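Local coordinates for glycoside hydrolase family 16 protein (Akkermansia muciniphila, PDB 6T2N) that probably cleaves internal beta-galactosidic linkages in mucin O-glycans as an endo-acting O-glycanase of the gut microbiota, at residues A[73-86]-A[270-283]. Residues are numbered along the deposited sequence; the frame is centred on the assembly and turned at random.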
loop_
_atom_site.group_PDB
_atom_site.type_symbol
_atom_site.label_atom_id
_atom_site.label_comp_id
_atom_site.label_asym_id
_atom_site.label_seq_id
_atom_site.Cartn_x
_atom_site.Cartn_y
_atom_site.Cartn_z
ATOM N N GLU A 73 -10.955 -0.665 5.037
ATOM C CA GLU A 73 -11.493 -1.616 4.050
ATOM C C GLU A 73 -12.293 -2.588 4.891
ATOM O O GLU A 73 -11.828 -2.840 5.996
ATOM C CB GLU A 73 -10.375 -2.331 3.289
ATOM C CG GLU A 73 -9.437 -1.446 2.490
ATOM C CD GLU A 73 -8.754 -2.250 1.398
ATOM O OE1 GLU A 73 -8.047 -3.191 1.783
ATOM O OE2 GLU A 73 -8.983 -1.973 0.181
ATOM N N LEU A 74 -13.382 -3.131 4.359
ATOM C CA LEU A 74 -14.310 -4.043 5.080
ATOM C C LEU A 74 -14.524 -5.355 4.308
ATOM O O LEU A 74 -15.044 -5.366 3.163
ATOM C CB LEU A 74 -15.620 -3.288 5.328
ATOM C CG LEU A 74 -15.453 -1.965 6.086
ATOM C CD1 LEU A 74 -16.760 -1.195 6.223
ATOM C CD2 LEU A 74 -14.835 -2.206 7.450
ATOM N N GLY A 75 -14.131 -6.458 4.922
ATOM C CA GLY A 75 -14.472 -7.803 4.429
ATOM C C GLY A 75 -13.327 -8.434 3.678
ATOM O O GLY A 75 -12.202 -7.970 3.774
ATOM N N VAL A 76 -13.609 -9.501 2.962
ATOM C CA VAL A 76 -12.580 -10.147 2.117
ATOM C C VAL A 76 -12.480 -9.360 0.823
ATOM O O VAL A 76 -13.466 -9.268 0.152
ATOM C CB VAL A 76 -12.942 -11.617 1.900
ATOM C CG1 VAL A 76 -11.960 -12.258 0.929
ATOM C CG2 VAL A 76 -13.042 -12.367 3.251
ATOM N N ILE A 77 -11.319 -8.803 0.526
ATOM C CA ILE A 77 -11.118 -7.949 -0.671
ATOM C C ILE A 77 -10.313 -8.668 -1.762
ATOM O O ILE A 77 -10.802 -8.667 -2.874
ATOM C CB ILE A 77 -10.439 -6.645 -0.246
ATOM C CG1 ILE A 77 -11.247 -5.940 0.834
ATOM C CG2 ILE A 77 -10.239 -5.742 -1.458
ATOM C CD1 ILE A 77 -12.701 -5.848 0.491
ATOM N N ARG A 78 -9.126 -9.192 -1.450
ATOM C CA ARG A 78 -8.100 -9.662 -2.414
ATOM C C ARG A 78 -7.514 -11.036 -2.104
ATOM O O ARG A 78 -7.234 -11.327 -0.962
ATOM C CB ARG A 78 -6.805 -8.869 -2.284
ATOM C CG ARG A 78 -7.012 -7.403 -2.522
ATOM C CD ARG A 78 -5.804 -6.586 -2.142
ATOM N NE ARG A 78 -6.461 -5.314 -2.343
ATOM C CZ ARG A 78 -7.057 -4.638 -1.387
ATOM N NH1 ARG A 78 -6.942 -5.045 -0.145
ATOM N NH2 ARG A 78 -7.730 -3.543 -1.660
ATOM N N ASN A 79 -7.056 -11.720 -3.139
ATOM C CA ASN A 79 -6.054 -12.810 -2.996
ATOM C C ASN A 79 -6.780 -14.059 -2.473
ATOM O O ASN A 79 -6.978 -14.235 -1.240
ATOM C CB ASN A 79 -4.849 -12.367 -2.163
ATOM C CG ASN A 79 -3.630 -13.239 -2.390
ATOM O OD1 ASN A 79 -3.708 -14.463 -2.497
ATOM N ND2 ASN A 79 -2.481 -12.609 -2.443
ATOM N N GLN A 80 -7.142 -14.914 -3.414
ATOM C CA GLN A 80 -7.884 -16.164 -3.149
ATOM C C GLN A 80 -7.146 -17.095 -2.158
ATOM O O GLN A 80 -7.738 -18.083 -1.726
ATOM C CB GLN A 80 -8.117 -16.760 -4.529
ATOM C CG GLN A 80 -8.867 -18.059 -4.472
ATOM C CD GLN A 80 -9.350 -18.407 -5.844
ATOM O OE1 GLN A 80 -9.035 -17.696 -6.780
ATOM N NE2 GLN A 80 -10.064 -19.512 -5.965
ATOM N N GLY A 81 -5.882 -16.813 -1.835
ATOM C CA GLY A 81 -5.050 -17.597 -0.905
ATOM C C GLY A 81 -4.993 -16.991 0.490
ATOM O O GLY A 81 -4.557 -17.687 1.412
ATOM N N SER A 82 -5.455 -15.754 0.666
ATOM C CA SER A 82 -5.495 -15.020 1.952
ATOM C C SER A 82 -6.372 -15.742 2.959
ATOM O O SER A 82 -7.232 -16.536 2.544
ATOM C CB SER A 82 -6.015 -13.645 1.708
ATOM O OG SER A 82 -7.435 -13.654 1.584
ATOM N N GLN A 83 -6.134 -15.496 4.242
ATOM C CA GLN A 83 -6.801 -16.209 5.363
ATOM C C GLN A 83 -7.549 -15.220 6.249
ATOM O O GLN A 83 -8.105 -15.692 7.265
ATOM C CB GLN A 83 -5.787 -16.902 6.266
ATOM C CG GLN A 83 -5.154 -18.157 5.696
ATOM C CD GLN A 83 -3.845 -18.457 6.388
ATOM O OE1 GLN A 83 -2.966 -17.633 6.478
ATOM N NE2 GLN A 83 -3.675 -19.638 6.907
ATOM N N GLN A 84 -7.500 -13.915 5.958
ATOM C CA GLN A 84 -8.089 -12.878 6.843
ATOM C C GLN A 84 -9.292 -12.191 6.184
ATOM O O GLN A 84 -9.342 -12.151 4.945
ATOM C CB GLN A 84 -7.056 -11.825 7.228
ATOM C CG GLN A 84 -7.029 -10.637 6.278
ATOM C CD GLN A 84 -6.341 -10.926 4.962
ATOM O OE1 GLN A 84 -5.743 -11.995 4.742
ATOM N NE2 GLN A 84 -6.392 -9.937 4.079
ATOM N N THR A 85 -10.194 -11.658 7.040
ATOM C CA THR A 85 -11.265 -10.656 6.728
ATOM C C THR A 85 -10.937 -9.351 7.463
ATOM O O THR A 85 -10.284 -9.406 8.505
ATOM C CB THR A 85 -12.662 -11.191 7.052
ATOM O OG1 THR A 85 -13.599 -10.300 6.466
ATOM C CG2 THR A 85 -12.937 -11.265 8.523
ATOM N N TYR A 86 -11.333 -8.216 6.898
ATOM C CA TYR A 86 -10.849 -6.864 7.283
ATOM C C TYR A 86 -11.934 -6.120 8.076
ATOM O O TYR A 86 -13.085 -6.086 7.595
ATOM C CB TYR A 86 -10.479 -6.077 6.010
ATOM C CG TYR A 86 -9.110 -6.330 5.425
ATOM C CD1 TYR A 86 -7.998 -6.505 6.226
ATOM C CD2 TYR A 86 -8.910 -6.265 4.066
ATOM C CE1 TYR A 86 -6.745 -6.705 5.690
ATOM C CE2 TYR A 86 -7.673 -6.469 3.505
ATOM C CZ TYR A 86 -6.583 -6.700 4.318
ATOM O OH TYR A 86 -5.346 -6.912 3.762
ATOM N N ILE A 270 -2.822 2.665 0.496
ATOM C CA ILE A 270 -3.305 1.555 1.357
ATOM C C ILE A 270 -2.222 1.159 2.338
ATOM O O ILE A 270 -1.077 0.903 1.861
ATOM C CB ILE A 270 -3.662 0.335 0.530
ATOM C CG1 ILE A 270 -4.774 0.650 -0.452
ATOM C CG2 ILE A 270 -4.040 -0.763 1.478
ATOM C CD1 ILE A 270 -5.299 -0.595 -1.130
ATOM N N LEU A 271 -2.629 1.046 3.611
ATOM C CA LEU A 271 -1.831 0.473 4.728
ATOM C C LEU A 271 -2.596 -0.742 5.252
ATOM O O LEU A 271 -3.756 -0.586 5.606
ATOM C CB LEU A 271 -1.662 1.561 5.782
ATOM C CG LEU A 271 -1.179 2.914 5.259
ATOM C CD1 LEU A 271 -1.080 3.913 6.383
ATOM C CD2 LEU A 271 0.173 2.794 4.621
ATOM N N ASN A 272 -2.009 -1.926 5.236
ATOM C CA ASN A 272 -2.761 -3.157 5.566
ATOM C C ASN A 272 -1.787 -4.261 6.031
ATOM O O ASN A 272 -0.563 -4.186 5.705
ATOM C CB ASN A 272 -3.648 -3.574 4.393
ATOM C CG ASN A 272 -2.823 -4.258 3.329
ATOM O OD1 ASN A 272 -2.154 -3.601 2.560
ATOM N ND2 ASN A 272 -2.715 -5.570 3.373
ATOM N N SER A 273 -2.292 -5.201 6.845
ATOM C CA SER A 273 -1.690 -6.529 7.085
ATOM C C SER A 273 -2.662 -7.575 6.552
ATOM O O SER A 273 -3.777 -7.712 7.101
ATOM C CB SER A 273 -1.391 -6.760 8.509
ATOM O OG SER A 273 -0.362 -5.901 8.951
ATOM N N ALA A 274 -2.257 -8.277 5.507
ATOM C CA ALA A 274 -2.944 -9.501 5.079
ATOM C C ALA A 274 -2.349 -10.689 5.830
ATOM O O ALA A 274 -1.403 -10.482 6.589
ATOM C CB ALA A 274 -2.828 -9.688 3.601
ATOM N N VAL A 275 -2.961 -11.858 5.647
ATOM C CA VAL A 275 -2.545 -13.155 6.229
ATOM C C VAL A 275 -2.580 -14.127 5.055
ATOM O O VAL A 275 -3.516 -14.022 4.219
ATOM C CB VAL A 275 -3.456 -13.563 7.408
ATOM C CG1 VAL A 275 -2.980 -14.823 8.080
ATOM C CG2 VAL A 275 -3.544 -12.476 8.442
ATOM N N GLY A 276 -1.569 -14.978 4.943
ATOM C CA GLY A 276 -1.482 -15.952 3.843
ATOM C C GLY A 276 -1.453 -15.225 2.517
ATOM O O GLY A 276 -0.885 -14.152 2.446
ATOM N N GLY A 277 -2.051 -15.789 1.485
ATOM C CA GLY A 277 -1.642 -15.579 0.080
ATOM C C GLY A 277 -1.221 -16.886 -0.592
ATOM O O GLY A 277 -0.691 -17.806 0.118
ATOM N N THR A 278 -1.475 -17.001 -1.900
ATOM C CA THR A 278 -1.044 -18.150 -2.759
ATOM C C THR A 278 0.493 -18.270 -2.673
ATOM O O THR A 278 1.045 -19.388 -2.703
ATOM C CB THR A 278 -1.570 -17.958 -4.191
ATOM O OG1 THR A 278 -1.187 -16.626 -4.539
ATOM C CG2 THR A 278 -3.073 -18.097 -4.356
ATOM N N TRP A 279 1.184 -17.140 -2.557
ATOM C CA TRP A 279 2.587 -17.150 -2.082
ATOM C C TRP A 279 2.687 -16.235 -0.885
ATOM O O TRP A 279 2.446 -15.026 -1.009
ATOM C CB TRP A 279 3.661 -16.847 -3.135
ATOM C CG TRP A 279 4.731 -17.896 -3.043
ATOM C CD1 TRP A 279 5.727 -17.983 -2.109
ATOM C CD2 TRP A 279 4.808 -19.093 -3.842
ATOM N NE1 TRP A 279 6.460 -19.119 -2.307
ATOM C CE2 TRP A 279 5.920 -19.824 -3.359
ATOM C CE3 TRP A 279 4.071 -19.593 -4.928
ATOM C CZ2 TRP A 279 6.310 -21.037 -3.934
ATOM C CZ3 TRP A 279 4.462 -20.791 -5.480
ATOM C CH2 TRP A 279 5.563 -21.501 -4.991
ATOM N N CYS A 280 2.925 -16.936 0.208
ATOM C CA CYS A 280 3.163 -16.515 1.599
ATOM C C CYS A 280 2.816 -17.795 2.366
ATOM O O CYS A 280 1.679 -18.270 2.227
ATOM C CB CYS A 280 2.357 -15.281 2.027
ATOM S SG CYS A 280 3.007 -14.438 3.513
ATOM N N GLU A 281 3.774 -18.442 3.009
ATOM C CA GLU A 281 3.427 -19.238 4.203
ATOM C C GLU A 281 1.994 -18.899 4.655
ATOM O O GLU A 281 1.626 -17.720 4.851
ATOM C CB GLU A 281 4.414 -18.930 5.337
ATOM C CG GLU A 281 5.589 -19.892 5.397
ATOM C CD GLU A 281 6.568 -19.518 6.483
ATOM O OE1 GLU A 281 6.334 -18.495 7.147
ATOM O OE2 GLU A 281 7.562 -20.240 6.649
ATOM N N LYS A 282 1.194 -19.902 4.907
ATOM C CA LYS A 282 -0.130 -19.634 5.511
ATOM C C LYS A 282 0.076 -19.590 7.037
ATOM O O LYS A 282 0.998 -20.209 7.551
ATOM C CB LYS A 282 -1.127 -20.604 4.861
ATOM C CG LYS A 282 -1.075 -20.555 3.321
ATOM C CD LYS A 282 -2.284 -19.950 2.621
ATOM C CE LYS A 282 -3.547 -20.759 2.928
ATOM N NZ LYS A 282 -4.795 -20.256 2.287
ATOM N N ALA A 283 -0.656 -18.738 7.725
ATOM C CA ALA A 283 -0.637 -18.635 9.191
ATOM C C ALA A 283 -1.149 -19.940 9.828
ATOM O O ALA A 283 -1.908 -20.676 9.223
ATOM C CB ALA A 283 -1.479 -17.451 9.549
#
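Gln83 sets CG beside its own backbone N (chi1 -74°) and runs extended from there, which carries its amide to the backbone of Ala283. Gln83 OE1 accepts from Ala283 N at 2.8 Å, in the carbonyl plane and on a lone pair, while Gln83 NE2 donates to Ala283 O at 3.1 Å, so one side-chain amide pairs with both backbone polar groups of a single residue. The CB of Lys282 and the CG1 of Val275 pack against the same chain. With an alanine here, the N and O of Ala283 are likely to lose these mates and the loop after Val275 to become freer to shift. Gln84 instead bends at chi2 (-76°), bringing OE1 within 2.9 Å of Val275 N; that donor stands above the carbonyl plane, and NE2 lies against the CB of Ala274. Just before the two glutamines the backbones meet in a single beta bridge, Ser82 with Gly276, in which Gln83 N donates to Val275 O and Gly277 N to Gly81 O. Lys282 NZ reaches Gly81 O at 2.7 Å from the opposite face of that carbonyl to Gly277 N, giving the oxygen two donors. Gly81 is the third residue of a type I turn from Asn79 to Ser82; Asn79 OD1 takes Gly81 N in an Asx turn and, weakly, Thr278 N. Farther along, the hydroxyl of Tyr86 receives a weak bond from Asn272 ND2 with ring and amide planes 79° apart, and Ser273 O lies at the ring edge. Asn272 OD1 is held by Trp165 NE1, and Glu73, paired end-on with Arg78, also bonds Ser134 OG. Strand 127-136 joins the two segments in one sheet, running parallel to 85-86 and antiparallel to 267-275, whose other flank is taken by strand 160-168.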